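Local structure of terminase large subunit (Thermus phage G20c, 5M1P) at residues V51-D56 with A63-M68. The protein packages viral DNA into empty capsids as an ATP-driven motor and, through its nuclease domain, cuts the genome to start and finish packaging. Sequence-based numbering, arbitrary orientation.
Sequences VFSVLD and ACLERM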
loop_
_atom_site.group_PDB
_atom_site.type_symbol
_atom_site.label_atom_id
_atom_site.label_comp_id
_atom_site.label_asym_id
_atom_site.label_seq_id
_atom_site.Cartn_x
_atom_site.Cartn_y
_atom_site.Cartn_z
ATOM N N VAL A 51 6.589 -1.521 0.222
ATOM C CA VAL A 51 5.879 -0.435 -0.439
ATOM C C VAL A 51 5.178 0.426 0.596
ATOM O O VAL A 51 4.369 -0.057 1.397
ATOM C CB VAL A 51 4.846 -0.954 -1.439
ATOM C CG1 VAL A 51 4.207 0.206 -2.195
ATOM C CG2 VAL A 51 5.495 -1.920 -2.406
ATOM N N PHE A 52 5.465 1.723 0.528
ATOM C CA PHE A 52 4.890 2.711 1.430
ATOM C C PHE A 52 4.111 3.702 0.581
ATOM O O PHE A 52 4.695 4.358 -0.272
ATOM C CB PHE A 52 5.983 3.447 2.227
ATOM C CG PHE A 52 6.975 2.544 2.922
ATOM C CD1 PHE A 52 6.587 1.329 3.469
ATOM C CD2 PHE A 52 8.304 2.932 3.046
ATOM C CE1 PHE A 52 7.496 0.504 4.107
ATOM C CE2 PHE A 52 9.214 2.112 3.696
ATOM C CZ PHE A 52 8.815 0.899 4.216
ATOM N N SER A 53 2.803 3.791 0.815
ATOM C CA SER A 53 1.910 4.614 0.003
ATOM C C SER A 53 1.359 5.754 0.848
ATOM O O SER A 53 0.558 5.521 1.746
ATOM C CB SER A 53 0.769 3.769 -0.546
ATOM O OG SER A 53 1.259 2.766 -1.416
ATOM N N VAL A 54 1.760 6.976 0.528
ATOM C CA VAL A 54 1.318 8.166 1.238
ATOM C C VAL A 54 0.020 8.665 0.610
ATOM O O VAL A 54 0.015 9.080 -0.555
ATOM C CB VAL A 54 2.383 9.278 1.184
ATOM C CG1 VAL A 54 1.942 10.456 2.035
ATOM C CG2 VAL A 54 3.745 8.785 1.660
ATOM N N LEU A 55 -1.061 8.630 1.391
ATOM C CA LEU A 55 -2.401 9.029 0.971
ATOM C C LEU A 55 -2.817 10.325 1.635
ATOM O O LEU A 55 -2.781 10.451 2.846
ATOM C CB LEU A 55 -3.395 7.935 1.334
ATOM C CG LEU A 55 -4.868 8.196 1.033
ATOM C CD1 LEU A 55 -5.086 8.495 -0.443
ATOM C CD2 LEU A 55 -5.684 6.994 1.454
ATOM N N ASP A 56 -3.190 11.292 0.815
ATOM C CA ASP A 56 -3.796 12.527 1.293
ATOM C C ASP A 56 -5.262 12.206 1.617
ATOM O O ASP A 56 -6.070 11.933 0.709
ATOM C CB ASP A 56 -3.684 13.583 0.194
ATOM C CG ASP A 56 -4.257 14.929 0.581
ATOM O OD1 ASP A 56 -5.239 14.994 1.355
ATOM O OD2 ASP A 56 -3.755 15.938 0.043
ATOM N N ALA A 63 -0.013 10.828 -2.704
ATOM C CA ALA A 63 0.944 11.927 -2.854
ATOM C C ALA A 63 2.345 11.424 -3.156
ATOM O O ALA A 63 3.134 12.114 -3.802
ATOM C CB ALA A 63 0.965 12.771 -1.591
ATOM N N CYS A 64 2.680 10.222 -2.669
ATOM C CA CYS A 64 4.021 9.677 -2.807
ATOM C C CYS A 64 3.935 8.174 -2.608
ATOM O O CYS A 64 3.155 7.715 -1.766
ATOM C CB CYS A 64 4.923 10.298 -1.740
ATOM S SG CYS A 64 6.649 9.820 -1.882
ATOM N N LEU A 65 4.699 7.421 -3.386
ATOM C CA LEU A 65 4.786 5.979 -3.195
ATOM C C LEU A 65 6.245 5.584 -3.238
ATOM O O LEU A 65 6.930 5.910 -4.195
ATOM C CB LEU A 65 3.989 5.267 -4.286
ATOM C CG LEU A 65 3.916 3.739 -4.107
ATOM C CD1 LEU A 65 2.545 3.241 -4.535
ATOM C CD2 LEU A 65 5.016 3.004 -4.849
ATOM N N GLU A 66 6.723 4.907 -2.195
ATOM C CA GLU A 66 8.109 4.463 -2.126
ATOM C C GLU A 66 8.118 2.954 -2.174
ATOM O O GLU A 66 7.335 2.310 -1.473
ATOM C CB GLU A 66 8.790 4.971 -0.852
ATOM C CG GLU A 66 10.276 4.644 -0.805
ATOM C CD GLU A 66 11.059 5.484 0.182
ATOM O OE1 GLU A 66 10.452 6.167 1.024
ATOM O OE2 GLU A 66 12.307 5.474 0.091
ATOM N N ARG A 67 8.983 2.411 -3.022
ATOM C CA ARG A 67 9.048 0.975 -3.233
ATOM C C ARG A 67 10.490 0.540 -3.414
ATOM O O ARG A 67 11.244 1.153 -4.160
ATOM C CB ARG A 67 8.237 0.605 -4.471
ATOM C CG ARG A 67 8.301 -0.870 -4.853
ATOM C CD ARG A 67 7.149 -1.211 -5.773
ATOM N NE ARG A 67 7.062 -2.611 -6.201
ATOM C CZ ARG A 67 7.651 -3.139 -7.277
ATOM N NH1 ARG A 67 8.469 -2.425 -8.054
ATOM N NH2 ARG A 67 7.419 -4.413 -7.577
ATOM N N MET A 68 10.885 -0.515 -2.724
ATOM C CA MET A 68 12.182 -1.123 -3.013
ATOM C C MET A 68 12.168 -2.553 -2.533
ATOM O O MET A 68 11.218 -2.990 -1.912
ATOM C CB MET A 68 13.336 -0.332 -2.385
ATOM C CG MET A 68 13.316 -0.253 -0.870
ATOM S SD MET A 68 11.941 0.670 -0.165
ATOM C CE MET A 68 12.434 0.609 1.560
#
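Phe-52 and Glu-66 form an antiparallel hydrogen-bonded pair through N-H and C=O of each, Phe-52 N giving its hydrogen to Glu-66 O and Glu-66 N to Phe-52 O, each at 2.8 Å and within 12° of straight. The same two carbonyl oxygens also take a CA-H contact apiece, Glu-66 O from Val-51 CA and Phe-52 O from Leu-65 CA, a double use familiar from antiparallel strands. Further along, Val-54 breaks the one-to-one register: its N donates to Cys-64 O and its O accepts from Ala-63 N, a classic beta bulge near the turn. Packing is close on the buried face carrying Val-51, Ser-53 and Leu-65. Leu-65 CG, anti to the backbone N (chi1 -175°), comes up to Ser-53 OG, and an unusual chi2 of 143° then turns CD2 to 3.9 Å from Val-51 CG1 and CD1 against Ser-53 OG. That hydroxyl is buried but hydrogen-bonded to Ser-181 OG of helix 177-186, the helix that packs on this face. Strands 49-56 and 61-69 form a beta hairpin at the centre of the RNase H-like sheet, and Val-51 stands next to the calcium site, its side chain about 4 Å at the nearest atoms from that of Asp-177, which binds the ion together with Asp-42. The strand end at Arg-67 and Met-68, by contrast, is partly exposed. Arg-67 runs out extended, and its CD passes 3.8 Å from Val-51 CG2, which lies at the guanidinium edge. On the opposite face Met-68, bent at chi2, reaches back to touch across at a single atom, CE, 4.1 Å from Phe-52 CE2. Beside that ring's edge lies Glu-66 OE1, at 4.4 Å from Phe-52 CD2, whereas OE2 is hydrogen-bonded to Thr-24 OG1.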